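Local atomic coordinates of lactaldehyde dehydrogenase (Methanocaldococcus jannaschii, PDB entry 3PQA), a protein that oxidises lactaldehyde to lactate with NAD as the preferred cofactor, a step in coenzyme F420 biosynthesis, and works as a homotetramer. Residues Y59-N64 with Y187-G192; M63-Q68 with A177-N182; K72-A77 with Q90-V95; K103-Y108 with E445-A450; I161-S166 with Y194-G199. One frame throughout, in Å; residues are numbered along the deposited sequence. Where two conformers were deposited one is given.

Contact 1: residues Y59-N64 with Y187-G192; sequences YNILMN and YNVPLG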
# COMPACT_ATOMS: atom_id res chain seq x y z
N TYR B 59 3.00 -3.02 -22.34
CA TYR B 59 2.92 -4.40 -21.91
C TYR B 59 3.39 -5.33 -23.04
O TYR B 59 4.24 -6.20 -22.83
CB TYR B 59 1.48 -4.73 -21.47
CG TYR B 59 1.24 -6.20 -21.18
CD1 TYR B 59 1.45 -6.72 -19.91
CD2 TYR B 59 0.80 -7.06 -22.19
CE1 TYR B 59 1.24 -8.08 -19.65
CE2 TYR B 59 0.58 -8.40 -21.94
CZ TYR B 59 0.80 -8.91 -20.67
OH TYR B 59 0.59 -10.25 -20.44
N ASN B 60 2.82 -5.12 -24.23
CA ASN B 60 3.16 -5.96 -25.38
C ASN B 60 4.64 -5.92 -25.73
O ASN B 60 5.24 -6.97 -26.00
CB ASN B 60 2.31 -5.59 -26.60
CG ASN B 60 0.87 -6.06 -26.46
OD1 ASN B 60 0.58 -6.97 -25.68
ND2 ASN B 60 -0.04 -5.44 -27.22
N ILE B 61 5.21 -4.71 -25.73
CA ILE B 61 6.63 -4.52 -26.05
C ILE B 61 7.50 -5.25 -25.04
O ILE B 61 8.43 -5.98 -25.40
CB ILE B 61 7.01 -3.03 -26.08
CG1 ILE B 61 6.42 -2.35 -27.31
CG2 ILE B 61 8.54 -2.85 -26.08
CD1 ILE B 61 6.40 -0.84 -27.21
N LEU B 62 7.18 -5.08 -23.76
CA LEU B 62 7.95 -5.74 -22.69
C LEU B 62 7.86 -7.28 -22.80
O LEU B 62 8.88 -7.98 -22.70
CB LEU B 62 7.50 -5.23 -21.31
CG LEU B 62 7.88 -3.76 -21.08
CD1 LEU B 62 7.12 -3.14 -19.91
CD2 LEU B 62 9.40 -3.56 -20.91
N MET B 63 6.65 -7.81 -23.03
CA MET B 63 6.47 -9.24 -23.18
C MET B 63 7.20 -9.79 -24.40
O MET B 63 7.77 -10.89 -24.34
CB MET B 63 4.98 -9.62 -23.21
CG MET B 63 4.29 -9.47 -21.85
SD MET B 63 5.03 -10.43 -20.51
CE MET B 63 4.68 -12.09 -21.01
N ASN B 64 7.21 -9.03 -25.48
CA ASN B 64 7.89 -9.48 -26.69
C ASN B 64 9.40 -9.47 -26.54
O ASN B 64 10.07 -10.33 -27.07
CB ASN B 64 7.44 -8.70 -27.93
CG ASN B 64 8.00 -9.31 -29.22
OD1 ASN B 64 8.91 -8.77 -29.81
ND2 ASN B 64 7.44 -10.44 -29.64
N TYR B 187 5.22 -3.33 -32.88
CA TYR B 187 4.09 -2.59 -32.31
C TYR B 187 4.02 -1.13 -32.76
O TYR B 187 3.37 -0.30 -32.12
CB TYR B 187 4.07 -2.76 -30.78
CG TYR B 187 3.84 -4.21 -30.38
CD1 TYR B 187 4.89 -5.01 -29.94
CD2 TYR B 187 2.57 -4.79 -30.49
CE1 TYR B 187 4.68 -6.34 -29.60
CE2 TYR B 187 2.35 -6.11 -30.15
CZ TYR B 187 3.41 -6.89 -29.71
OH TYR B 187 3.18 -8.21 -29.38
N ASN B 188 4.71 -0.84 -33.87
CA ASN B 188 4.67 0.45 -34.57
C ASN B 188 5.10 1.67 -33.74
O ASN B 188 4.50 2.75 -33.83
CB ASN B 188 3.32 0.67 -35.24
CG ASN B 188 2.96 -0.46 -36.17
OD1 ASN B 188 3.80 -0.92 -36.95
ND2 ASN B 188 1.73 -0.94 -36.08
N VAL B 189 6.16 1.49 -32.96
CA VAL B 189 6.72 2.57 -32.19
C VAL B 189 8.04 2.97 -32.84
O VAL B 189 8.82 2.09 -33.23
CB VAL B 189 6.94 2.14 -30.71
CG1 VAL B 189 7.59 3.25 -29.89
CG2 VAL B 189 5.61 1.70 -30.10
N PRO B 190 8.29 4.29 -32.98
CA PRO B 190 9.56 4.75 -33.55
C PRO B 190 10.76 4.17 -32.81
O PRO B 190 10.74 4.05 -31.57
CB PRO B 190 9.51 6.26 -33.35
CG PRO B 190 8.08 6.60 -33.29
CD PRO B 190 7.36 5.41 -32.72
N LEU B 191 11.80 3.83 -33.56
CA LEU B 191 13.01 3.25 -32.99
C LEU B 191 13.75 4.22 -32.09
O LEU B 191 14.49 3.81 -31.20
CB LEU B 191 13.95 2.74 -34.10
CG LEU B 191 13.40 1.68 -35.05
CD1 LEU B 191 14.55 1.14 -35.90
CD2 LEU B 191 12.70 0.56 -34.28
N GLY B 192 13.53 5.51 -32.34
CA GLY B 192 14.18 6.59 -31.58
C GLY B 192 13.86 6.69 -30.10
O GLY B 192 14.49 7.47 -29.39
O HOH W 1 3.91 -9.32 -26.86
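The Tyr187 ring lies against one side of helix 55-71, with CB of Asn60 over one face in a CH-pi contact, 3.7 Å from the ring centroid and 18° off its normal. Asn64 CB meets the rim near the ring plane, 4.0 Å from Tyr187 CE1, while Ile61 CG1 comes up obliquely to Tyr187 CD1. Farther along, CD1 of Ile61 touches CG2 of Val189 at 3.9 Å. A water clips the far end of the ring to the helix: it donates to Asn60 O (2.8 Å) and also hydrogen-bonds Tyr187 OH. The ring owes its place to its first torsion, which sets CG anti to the carbonyl carbon (chi1 -63°), and to a Schellman motif closing helix 171-186 with Asn188, of positive phi, as C-prime residue. Lys57 NZ hydrogen-bonds Tyr187 O. Loop 187-192 thus bridges helix 171-186 and strand 194-196 while resting on helix 55-71, whose Leu62 packs on helices 88-111 and 145-156.

Contact 2: residues M63-Q68 with A177-N182; sequences MNIAKQ and AKIIEN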
# COMPACT_ATOMS: atom_id res chain seq x y z
N MET B 63 6.65 -7.81 -23.03
CA MET B 63 6.47 -9.24 -23.18
C MET B 63 7.20 -9.79 -24.40
O MET B 63 7.77 -10.89 -24.34
CB MET B 63 4.98 -9.62 -23.21
CG MET B 63 4.29 -9.47 -21.85
SD MET B 63 5.03 -10.43 -20.51
CE MET B 63 4.68 -12.09 -21.01
N ASN B 64 7.21 -9.03 -25.48
CA ASN B 64 7.89 -9.48 -26.69
C ASN B 64 9.40 -9.47 -26.54
O ASN B 64 10.07 -10.33 -27.07
CB ASN B 64 7.44 -8.70 -27.93
CG ASN B 64 8.00 -9.31 -29.22
OD1 ASN B 64 8.91 -8.77 -29.81
ND2 ASN B 64 7.44 -10.44 -29.64
N ILE B 65 9.93 -8.50 -25.80
CA ILE B 65 11.36 -8.50 -25.49
C ILE B 65 11.69 -9.77 -24.71
O ILE B 65 12.66 -10.48 -25.05
CB ILE B 65 11.78 -7.22 -24.73
CG1 ILE B 65 11.75 -6.01 -25.69
CG2 ILE B 65 13.17 -7.38 -24.12
CD1 ILE B 65 11.80 -4.67 -25.01
N ALA B 66 10.89 -10.07 -23.69
CA ALA B 66 11.08 -11.30 -22.93
C ALA B 66 11.03 -12.53 -23.82
O ALA B 66 11.84 -13.45 -23.68
CB ALA B 66 10.06 -11.41 -21.81
N LYS B 67 10.05 -12.56 -24.74
CA LYS B 67 9.91 -13.70 -25.63
C LYS B 67 11.16 -13.89 -26.49
O LYS B 67 11.67 -15.00 -26.62
CB LYS B 67 8.66 -13.56 -26.50
CG LYS B 67 8.39 -14.76 -27.40
CD LYS B 67 7.05 -14.63 -28.08
CE LYS B 67 6.86 -15.71 -29.14
NZ LYS B 67 7.49 -15.33 -30.45
N GLN B 68 11.65 -12.80 -27.07
CA GLN B 68 12.87 -12.88 -27.91
C GLN B 68 14.12 -13.34 -27.15
O GLN B 68 14.92 -14.13 -27.69
CB GLN B 68 13.17 -11.55 -28.56
CG GLN B 68 12.16 -11.10 -29.62
CD GLN B 68 12.60 -9.79 -30.21
OE1 GLN B 68 13.63 -9.72 -30.88
NE2 GLN B 68 11.85 -8.74 -29.92
N ALA B 177 19.65 -4.60 -27.84
CA ALA B 177 19.19 -3.43 -28.60
C ALA B 177 18.45 -3.84 -29.88
O ALA B 177 17.39 -3.28 -30.20
CB ALA B 177 20.35 -2.50 -28.92
N LYS B 178 19.01 -4.82 -30.60
CA LYS B 178 18.34 -5.42 -31.76
C LYS B 178 16.98 -6.01 -31.37
O LYS B 178 15.98 -5.81 -32.06
CB LYS B 178 19.22 -6.49 -32.39
CG LYS B 178 20.48 -5.96 -33.05
CD LYS B 178 21.34 -7.13 -33.51
CE LYS B 178 22.67 -6.66 -34.06
NZ LYS B 178 23.52 -7.85 -34.36
N ILE B 179 16.96 -6.75 -30.25
CA ILE B 179 15.71 -7.31 -29.70
C ILE B 179 14.67 -6.22 -29.38
O ILE B 179 13.49 -6.36 -29.74
CB ILE B 179 16.00 -8.19 -28.45
CG1 ILE B 179 16.56 -9.55 -28.88
CG2 ILE B 179 14.74 -8.37 -27.58
CD1 ILE B 179 17.14 -10.38 -27.74
N ILE B 180 15.10 -5.14 -28.73
CA ILE B 180 14.22 -4.00 -28.44
C ILE B 180 13.72 -3.37 -29.74
O ILE B 180 12.52 -3.12 -29.89
CB ILE B 180 14.94 -2.93 -27.55
CG1 ILE B 180 15.20 -3.51 -26.16
CG2 ILE B 180 14.10 -1.63 -27.46
CD1 ILE B 180 16.25 -2.79 -25.34
N GLU B 181 14.63 -3.15 -30.69
CA GLU B 181 14.26 -2.66 -32.02
C GLU B 181 13.17 -3.53 -32.68
O GLU B 181 12.20 -3.01 -33.23
CB GLU B 181 15.51 -2.53 -32.90
CG GLU B 181 15.26 -2.02 -34.32
CD GLU B 181 16.51 -2.00 -35.18
OE1 GLU B 181 17.62 -1.79 -34.65
OE2 GLU B 181 16.38 -2.21 -36.41
N ASN B 182 13.31 -4.85 -32.63
CA ASN B 182 12.30 -5.77 -33.18
C ASN B 182 10.93 -5.60 -32.54
O ASN B 182 9.90 -5.61 -33.23
CB ASN B 182 12.74 -7.22 -33.03
CG ASN B 182 13.94 -7.56 -33.90
OD1 ASN B 182 14.18 -6.93 -34.93
ND2 ASN B 182 14.70 -8.56 -33.49
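Over one face of the Gln68 amide lies Ile179 CG2, 3.7 Å from Gln68 CD, while the amide's nitrogen and oxygen turn to three polar partners. NE2 donates to Ile179 O at 2.9 Å and to Asn64 OD1, one acceptor to each side of the Gln68 amide plane, so both bonds are bent. Asn64 OD1 receives its bond from above the carbonyl plane. On the oxygen side, Asn182 ND2 reaches Gln68 OE1 at 3.1 Å; this bond is straighter (166°) and lies in the amide plane of Asn182, which is turned 32° from that of Gln68. The chain of Gln68, extended beyond CG, runs alongside Ile179, the two side chains pointing opposite ways. Segments 63-68 and 177-182 cross at 133°, their axes 9.1 Å apart at the closest, where helix 55-71 lies on helix 171-186, the crossover helix of a beta-alpha-beta unit. An alanine at Gln68 is likely to leave Ile179 O, Asn64 OD1 and Asn182 ND2 without their amide partner and to open a gap beside Ile179. Beneath the polar layer the isoleucines touch: Ile65 CG2 meets Ile179 CG2 at 3.9 Å, and Ile65 CD1 reaches Ile180 CG1 at 3.8 Å. Phe102 of helix 88-111 packs on Ile65.

Contact 3: residues K72-A77 with Q90-V95; sequences KKEELA and QARVEV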
# COMPACT_ATOMS: atom_id res chain seq x y z
N LYS B 72 16.37 -16.76 -27.79
CA LYS B 72 17.80 -16.61 -28.05
C LYS B 72 18.65 -16.94 -26.82
O LYS B 72 19.83 -16.57 -26.77
CB LYS B 72 18.11 -15.19 -28.53
CG LYS B 72 17.51 -14.83 -29.89
CD LYS B 72 17.81 -13.37 -30.26
CE LYS B 72 19.06 -13.26 -31.11
NZ LYS B 72 18.75 -13.51 -32.55
N LYS B 73 18.08 -17.67 -25.86
CA LYS B 73 18.73 -17.89 -24.57
C LYS B 73 20.17 -18.41 -24.68
O LYS B 73 21.09 -17.82 -24.10
CB LYS B 73 17.91 -18.81 -23.67
CG LYS B 73 18.43 -18.81 -22.26
CD LYS B 73 17.62 -19.66 -21.30
CE LYS B 73 18.31 -19.65 -19.94
NZ LYS B 73 17.88 -20.82 -19.11
N GLU B 74 20.36 -19.50 -25.41
CA GLU B 74 21.69 -20.13 -25.50
C GLU B 74 22.72 -19.22 -26.17
O GLU B 74 23.85 -19.06 -25.67
CB GLU B 74 21.62 -21.51 -26.17
CG GLU B 74 22.91 -22.34 -26.06
CD GLU B 74 23.43 -22.55 -24.64
OE1 GLU B 74 22.67 -22.43 -23.66
OE2 GLU B 74 24.64 -22.86 -24.51
N GLU B 75 22.32 -18.61 -27.28
CA GLU B 75 23.15 -17.64 -27.99
C GLU B 75 23.58 -16.50 -27.07
O GLU B 75 24.76 -16.12 -27.07
CB GLU B 75 22.42 -17.08 -29.21
CG GLU B 75 23.30 -16.21 -30.11
CD GLU B 75 22.53 -15.53 -31.24
OE1 GLU B 75 23.08 -14.56 -31.80
OE2 GLU B 75 21.40 -15.96 -31.57
N LEU B 76 22.64 -15.95 -26.31
CA LEU B 76 22.96 -14.83 -25.43
C LEU B 76 23.89 -15.28 -24.30
O LEU B 76 24.81 -14.55 -23.92
CB LEU B 76 21.69 -14.18 -24.87
CG LEU B 76 20.78 -13.49 -25.91
CD1 LEU B 76 19.48 -13.09 -25.22
CD2 LEU B 76 21.44 -12.28 -26.55
N ALA B 77 23.66 -16.48 -23.78
CA ALA B 77 24.53 -17.05 -22.75
C ALA B 77 25.96 -17.21 -23.25
O ALA B 77 26.90 -16.93 -22.50
CB ALA B 77 23.98 -18.38 -22.25
N GLN B 90 26.61 -19.91 -15.29
CA GLN B 90 26.22 -18.62 -14.70
C GLN B 90 25.62 -17.67 -15.73
O GLN B 90 24.73 -16.87 -15.41
CB GLN B 90 27.42 -17.97 -14.02
CG GLN B 90 27.93 -18.74 -12.80
CD GLN B 90 29.22 -18.16 -12.28
OE1 GLN B 90 29.35 -16.94 -12.13
NE2 GLN B 90 30.18 -19.03 -11.99
N ALA B 91 26.12 -17.74 -16.97
CA ALA B 91 25.56 -16.95 -18.06
C ALA B 91 24.09 -17.29 -18.30
O ALA B 91 23.27 -16.39 -18.52
CB ALA B 91 26.38 -17.15 -19.32
N ARG B 92 23.77 -18.58 -18.25
CA ARG B 92 22.39 -19.04 -18.48
C ARG B 92 21.44 -18.49 -17.42
O ARG B 92 20.33 -18.03 -17.74
CB ARG B 92 22.29 -20.58 -18.51
CG ARG B 92 23.03 -21.19 -19.69
CD ARG B 92 22.82 -22.70 -19.82
NE ARG B 92 23.58 -23.18 -20.98
CZ ARG B 92 24.61 -24.02 -20.91
NH1 ARG B 92 25.01 -24.53 -19.76
NH2 ARG B 92 25.24 -24.36 -22.03
N VAL B 93 21.89 -18.54 -16.17
CA VAL B 93 21.18 -17.95 -15.04
C VAL B 93 20.92 -16.45 -15.24
O VAL B 93 19.78 -16.00 -15.09
CB VAL B 93 21.84 -18.28 -13.67
CG1 VAL B 93 21.15 -17.53 -12.53
CG2 VAL B 93 21.78 -19.82 -13.40
N GLU B 94 21.94 -15.68 -15.65
CA GLU B 94 21.71 -14.25 -15.93
C GLU B 94 20.63 -14.05 -17.02
O GLU B 94 19.73 -13.21 -16.87
CB GLU B 94 22.99 -13.49 -16.31
CG GLU B 94 22.71 -11.99 -16.52
CD GLU B 94 23.90 -11.15 -16.94
OE1 GLU B 94 25.06 -11.60 -16.83
OE2 GLU B 94 23.65 -10.00 -17.36
N VAL B 95 20.72 -14.84 -18.10
CA VAL B 95 19.73 -14.72 -19.18
C VAL B 95 18.31 -15.00 -18.67
O VAL B 95 17.38 -14.25 -18.99
CB VAL B 95 20.04 -15.61 -20.41
CG1 VAL B 95 18.97 -15.41 -21.47
CG2 VAL B 95 21.42 -15.30 -21.00
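Helices 73-84 and 88-111 form a helical hairpin joined by a short connection, and here segments 73-77 and 90-95 cross at 123°. On its outer side Arg92 grips Glu74 side-on: NE donates to OE1 at 2.9 Å, nearly straight at 173°, and NH2 donates to OE2 at 3.0 Å. NE meets the syn lone pair of OE1, and both oxygens lie close to the guanidinium plane, making a nearly coplanar two-bond salt bridge. Glu74 starts away from its partner but bends back at chi2 (54°), which brings the carboxylate round to the arginine. A leucine in place of Arg92 would probably leave the Glu74 carboxylate without its paired charge here, and Glu310, which also takes NH2, without this partner. Inside the salt bridge the helices come close: Ala77 CB meets Ala91 CB at 4.0 Å and Arg92 CG at 3.9 Å. Val95 sends CG1 to Lys73 CG (3.5 Å) and CG2 to Leu76 CB (4.0 Å). The extended Lys73 runs on past Arg92 O, and its NZ pairs with Glu96. Small alanines between the backbones with a charged pair at the margin make this a close-packed helix-helix crossing in an obliquely crossed helical hairpin.

Contact 4: residues K103-Y108 with E445-A450; sequences KLAAFY and EGVKYA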
# COMPACT_ATOMS: atom_id res chain seq x y z
N LYS B 103 9.42 -9.44 -17.93
CA LYS B 103 8.04 -9.87 -17.63
C LYS B 103 7.42 -9.18 -16.42
O LYS B 103 6.23 -8.86 -16.44
CB LYS B 103 7.96 -11.38 -17.47
CG LYS B 103 8.26 -12.12 -18.74
CD LYS B 103 8.01 -13.59 -18.60
CE LYS B 103 7.96 -14.21 -19.99
NZ LYS B 103 7.53 -15.64 -19.92
N LEU B 104 8.22 -8.94 -15.40
CA LEU B 104 7.75 -8.25 -14.20
C LEU B 104 7.41 -6.80 -14.50
O LEU B 104 6.43 -6.26 -13.98
CB LEU B 104 8.78 -8.35 -13.07
CG LEU B 104 8.22 -8.07 -11.67
CD1 LEU B 104 7.05 -8.99 -11.34
CD2 LEU B 104 9.32 -8.21 -10.62
N ALA B 105 8.22 -6.16 -15.35
CA ALA B 105 7.89 -4.81 -15.77
C ALA B 105 6.55 -4.77 -16.51
O ALA B 105 5.74 -3.86 -16.28
CB ALA B 105 8.98 -4.25 -16.65
N ALA B 106 6.32 -5.74 -17.40
CA ALA B 106 5.03 -5.89 -18.10
C ALA B 106 3.86 -5.95 -17.12
O ALA B 106 2.85 -5.24 -17.31
CB ALA B 106 5.05 -7.13 -19.00
N PHE B 107 3.98 -6.76 -16.08
CA PHE B 107 2.87 -6.84 -15.16
C PHE B 107 2.70 -5.58 -14.32
O PHE B 107 1.56 -5.17 -14.11
CB PHE B 107 2.85 -8.15 -14.38
CG PHE B 107 2.35 -9.31 -15.20
CD1 PHE B 107 1.03 -9.73 -15.10
CD2 PHE B 107 3.18 -9.95 -16.10
CE1 PHE B 107 0.57 -10.79 -15.87
CE2 PHE B 107 2.72 -11.00 -16.87
CZ PHE B 107 1.41 -11.42 -16.75
N TYR B 108 3.79 -4.93 -13.94
CA TYR B 108 3.67 -3.64 -13.24
C TYR B 108 3.12 -2.47 -14.09
O TYR B 108 2.52 -1.54 -13.54
CB TYR B 108 4.94 -3.29 -12.48
CG TYR B 108 4.98 -3.96 -11.11
CD1 TYR B 108 4.06 -3.60 -10.11
CD2 TYR B 108 5.90 -4.97 -10.83
CE1 TYR B 108 4.07 -4.22 -8.85
CE2 TYR B 108 5.92 -5.60 -9.57
CZ TYR B 108 4.99 -5.21 -8.59
OH TYR B 108 5.02 -5.83 -7.37
N GLU B 445 16.76 -0.37 -6.87
CA GLU B 445 16.34 -1.10 -8.06
C GLU B 445 15.52 -2.35 -7.69
O GLU B 445 15.18 -2.58 -6.53
CB GLU B 445 17.54 -1.40 -8.99
CG GLU B 445 18.08 -0.16 -9.70
CD GLU B 445 18.97 -0.47 -10.92
OE1 GLU B 445 19.32 -1.64 -11.17
OE2 GLU B 445 19.34 0.48 -11.63
N GLY B 446 15.19 -3.16 -8.70
CA GLY B 446 14.00 -4.02 -8.57
C GLY B 446 12.95 -3.25 -9.35
O GLY B 446 12.73 -2.06 -9.09
N VAL B 447 12.29 -3.91 -10.30
CA VAL B 447 11.40 -3.25 -11.28
C VAL B 447 10.43 -2.25 -10.66
O VAL B 447 10.37 -1.09 -11.08
CB VAL B 447 10.70 -4.31 -12.19
CG1 VAL B 447 9.53 -3.74 -12.98
CG2 VAL B 447 11.75 -4.93 -13.14
N LYS B 448 9.71 -2.67 -9.62
CA LYS B 448 8.68 -1.83 -9.03
C LYS B 448 9.30 -0.54 -8.45
O LYS B 448 8.72 0.54 -8.58
CB LYS B 448 7.95 -2.61 -7.94
CG LYS B 448 6.76 -1.88 -7.36
CD LYS B 448 6.22 -2.63 -6.15
CE LYS B 448 4.97 -1.90 -5.63
NZ LYS B 448 4.38 -2.52 -4.43
N TYR B 449 10.48 -0.70 -7.86
CA TYR B 449 11.17 0.40 -7.20
C TYR B 449 11.81 1.33 -8.21
O TYR B 449 11.73 2.55 -8.05
CB TYR B 449 12.20 -0.16 -6.20
CG TYR B 449 11.49 -1.13 -5.27
CD1 TYR B 449 10.74 -0.67 -4.20
CD2 TYR B 449 11.49 -2.51 -5.54
CE1 TYR B 449 10.04 -1.56 -3.38
CE2 TYR B 449 10.80 -3.41 -4.71
CZ TYR B 449 10.08 -2.91 -3.65
OH TYR B 449 9.38 -3.78 -2.85
N ALA B 450 12.40 0.77 -9.26
CA ALA B 450 12.99 1.59 -10.33
C ALA B 450 11.90 2.40 -11.05
O ALA B 450 12.12 3.56 -11.41
CB ALA B 450 13.74 0.72 -11.32
O HOH W 2 3.72 -5.13 -5.12
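The first turn of helix 447-453 faces helix 88-111, with the CA atoms of Ala105 and Val447 5.9 Å apart and Gly446 standing at the N-cap position, at backbone angles that call for glycine. Val447 carries the apolar part. Its CG1, anti to the backbone N (chi1 166°), presses into the helix surface, 3.4 Å from Ala105 CA and 3.7 Å from Ala105 CB. Leu104 CD2 flanks it at 4.4 Å from Val447 CB, and CD2 of Tyr108 comes obliquely to CG1. Lys448 lies across one face of the Tyr108 ring. Its CB sits 4.0 Å from the centroid and 15° off the normal, a CH-pi contact, and the fully extended chain carries CD on to within 3.6 Å of Tyr108 OH. There a water joins the two polar ends, donating to Tyr108 OH at 2.7 Å and accepting from Lys448 NZ at 2.8 Å. The same hydroxyl hydrogen-bonds Glu111 of a second subunit, so one hydroxyl links the water on Lys448 to the neighbouring subunit. Phe107 of that second subunit meets the Tyr108 ring edge-to-face, and Arg113 of it packs on both Tyr108 and Lys448. Within the chain, Ala105 also rests on Leu62 of helix 55-71 and Ala152 of helix 145-156, which places the contact between these helices and the subunit interface.

Contact 5: residues I161-S166 with Y194-G199; sequences IVHHPS and YNLLTG. With SO4 (sulfate ion), chain G.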
# COMPACT_ATOMS: atom_id res chain seq x y z
N ILE B 161 14.83 6.41 -23.72
CA ILE B 161 16.08 5.93 -23.14
C ILE B 161 17.32 6.21 -24.02
O ILE B 161 17.30 5.95 -25.23
CB ILE B 161 16.01 4.42 -22.92
CG1 ILE B 161 14.79 4.06 -22.06
CG2 ILE B 161 17.31 3.90 -22.28
CD1 ILE B 161 14.37 2.59 -22.20
N VAL B 162 18.38 6.74 -23.40
CA VAL B 162 19.72 6.71 -24.00
C VAL B 162 20.60 5.86 -23.09
O VAL B 162 20.66 6.08 -21.87
CB VAL B 162 20.31 8.12 -24.25
CG1 VAL B 162 19.49 8.85 -25.34
CG2 VAL B 162 20.36 8.95 -22.97
N HIS B 163 21.24 4.86 -23.69
CA HIS B 163 21.83 3.79 -22.91
C HIS B 163 23.26 3.57 -23.33
O HIS B 163 23.50 3.19 -24.48
CB HIS B 163 20.99 2.52 -23.12
CG HIS B 163 21.59 1.28 -22.54
ND1 HIS B 163 21.23 0.02 -22.97
CD2 HIS B 163 22.52 1.09 -21.58
CE1 HIS B 163 21.91 -0.89 -22.29
NE2 HIS B 163 22.69 -0.26 -21.43
N HIS B 164 24.20 3.82 -22.42
CA HIS B 164 25.59 3.47 -22.64
C HIS B 164 25.98 2.19 -21.89
O HIS B 164 26.00 2.17 -20.67
CB HIS B 164 26.54 4.60 -22.23
CG HIS B 164 27.98 4.21 -22.33
ND1 HIS B 164 28.66 4.16 -23.53
CD2 HIS B 164 28.86 3.77 -21.39
CE1 HIS B 164 29.90 3.75 -23.32
NE2 HIS B 164 30.04 3.51 -22.03
N PRO B 165 26.33 1.12 -22.63
CA PRO B 165 26.78 -0.12 -22.02
C PRO B 165 28.30 -0.08 -21.81
O PRO B 165 29.01 0.61 -22.55
CB PRO B 165 26.43 -1.16 -23.08
CG PRO B 165 26.63 -0.42 -24.37
CD PRO B 165 26.34 1.04 -24.11
N SER B 166 28.80 -0.80 -20.81
CA SER B 166 30.24 -0.86 -20.60
C SER B 166 30.94 -1.44 -21.84
O SER B 166 30.52 -2.47 -22.36
CB SER B 166 30.56 -1.75 -19.40
OG SER B 166 31.97 -1.95 -19.30
N TYR B 194 14.38 4.28 -27.96
CA TYR B 194 15.49 3.60 -27.29
C TYR B 194 16.76 3.70 -28.13
O TYR B 194 16.75 3.37 -29.32
CB TYR B 194 15.16 2.13 -26.99
CG TYR B 194 16.40 1.39 -26.51
CD1 TYR B 194 16.78 1.44 -25.17
CD2 TYR B 194 17.22 0.70 -27.42
CE1 TYR B 194 17.94 0.80 -24.74
CE2 TYR B 194 18.37 0.06 -27.00
CZ TYR B 194 18.74 0.11 -25.67
OH TYR B 194 19.89 -0.53 -25.25
N ASN B 195 17.85 4.14 -27.50
CA ASN B 195 19.09 4.42 -28.21
C ASN B 195 20.31 3.83 -27.49
O ASN B 195 20.69 4.31 -26.42
CB ASN B 195 19.28 5.93 -28.38
CG ASN B 195 18.04 6.63 -28.96
OD1 ASN B 195 17.93 6.79 -30.17
ND2 ASN B 195 17.11 7.04 -28.09
N LEU B 196 20.93 2.82 -28.09
CA LEU B 196 22.17 2.27 -27.55
C LEU B 196 23.34 3.08 -28.09
O LEU B 196 23.52 3.20 -29.31
CB LEU B 196 22.31 0.79 -27.90
CG LEU B 196 23.46 0.04 -27.21
CD1 LEU B 196 23.19 -0.30 -25.73
CD2 LEU B 196 23.77 -1.24 -28.00
N LEU B 197 24.12 3.65 -27.18
CA LEU B 197 25.24 4.52 -27.52
C LEU B 197 26.56 3.91 -27.02
O LEU B 197 26.89 3.98 -25.82
CB LEU B 197 25.03 5.92 -26.92
CG LEU B 197 23.71 6.65 -27.18
CD1 LEU B 197 23.77 8.06 -26.62
CD2 LEU B 197 23.36 6.66 -28.68
N THR B 198 27.29 3.29 -27.95
CA THR B 198 28.55 2.63 -27.62
C THR B 198 29.72 3.58 -27.77
O THR B 198 29.66 4.54 -28.54
CB THR B 198 28.79 1.33 -28.44
OG1 THR B 198 28.70 1.59 -29.85
CG2 THR B 198 27.77 0.25 -28.05
N GLY B 199 30.78 3.33 -27.01
CA GLY B 199 32.00 4.13 -27.10
C GLY B 199 32.66 4.32 -25.75
O GLY B 199 32.36 3.59 -24.80
S SO4 G . 33.58 2.20 -20.73
O1 SO4 G . 34.00 0.87 -20.32
O2 SO4 G . 34.50 2.75 -21.72
O3 SO4 G . 32.25 2.09 -21.33
O4 SO4 G . 33.54 3.09 -19.59
O HOH W 3 30.36 1.13 -25.09
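Parallel backbone pairing joins Ile161-His163 to Tyr194-Leu196: His163 N donates to Asn195 O, and Leu197 N to His163 O in an almost straight bond (177°). Ile161 O accepts twice, from Asn195 N and, through the opposite face of its plane, from Asn195 ND2 at 3.1 Å; that amide also bonds Gly192 O. Tyr194 has CG anti to the backbone N (chi1 171°), which lets its OH share a 2.7 Å hydrogen bond with His163 ND1. His164 ND1 donates to Leu197 O (2.9 Å), and NE2 to O3 of a sulfate (2.7 Å); this ion, probably from the crystallisation liquor, is also bound by Gly201 N and Ser167 N. Among apolar contacts, Leu196 CD1 lies over the His163 ring face and touches Pro165 CG at 3.7 Å, while Ile161 CB packs on Tyr194 CD1. In this beta-alpha-beta unit, helices 171-186 and 145-156 cover the side bearing Ile161, His163 and Tyr194; helices 33-44 and 201-210 take the Val162 side, and strand 122-138 pairs with the far edge of 160-165.

Overall arrangement
Contacts 1 and 2 share Met63 and Asn64 on helix 55-71, their centres 8 Å apart, and meet again where Leu191 CD1 lies 3.6 Å from Glu181 CG. Helix 55-71 also packs on contact 4: Met63 SD is 3.6 Å from Ala106 CB. Contact 2 leads to contact 5 through Ala177 and Ile180, which rest on Tyr194, and to contact 3 through Ile179 on Lys72. Contacts 3 and 4 use the same helix, 88-111, without touching, their centres 21 Å apart. Two contacts approach sites inferred by similarity: the Val447 side chain is about 12 Å from that of the active-site residue Glu241, and the His164 side chain about 9 Å from that of Val225 in the NAD site.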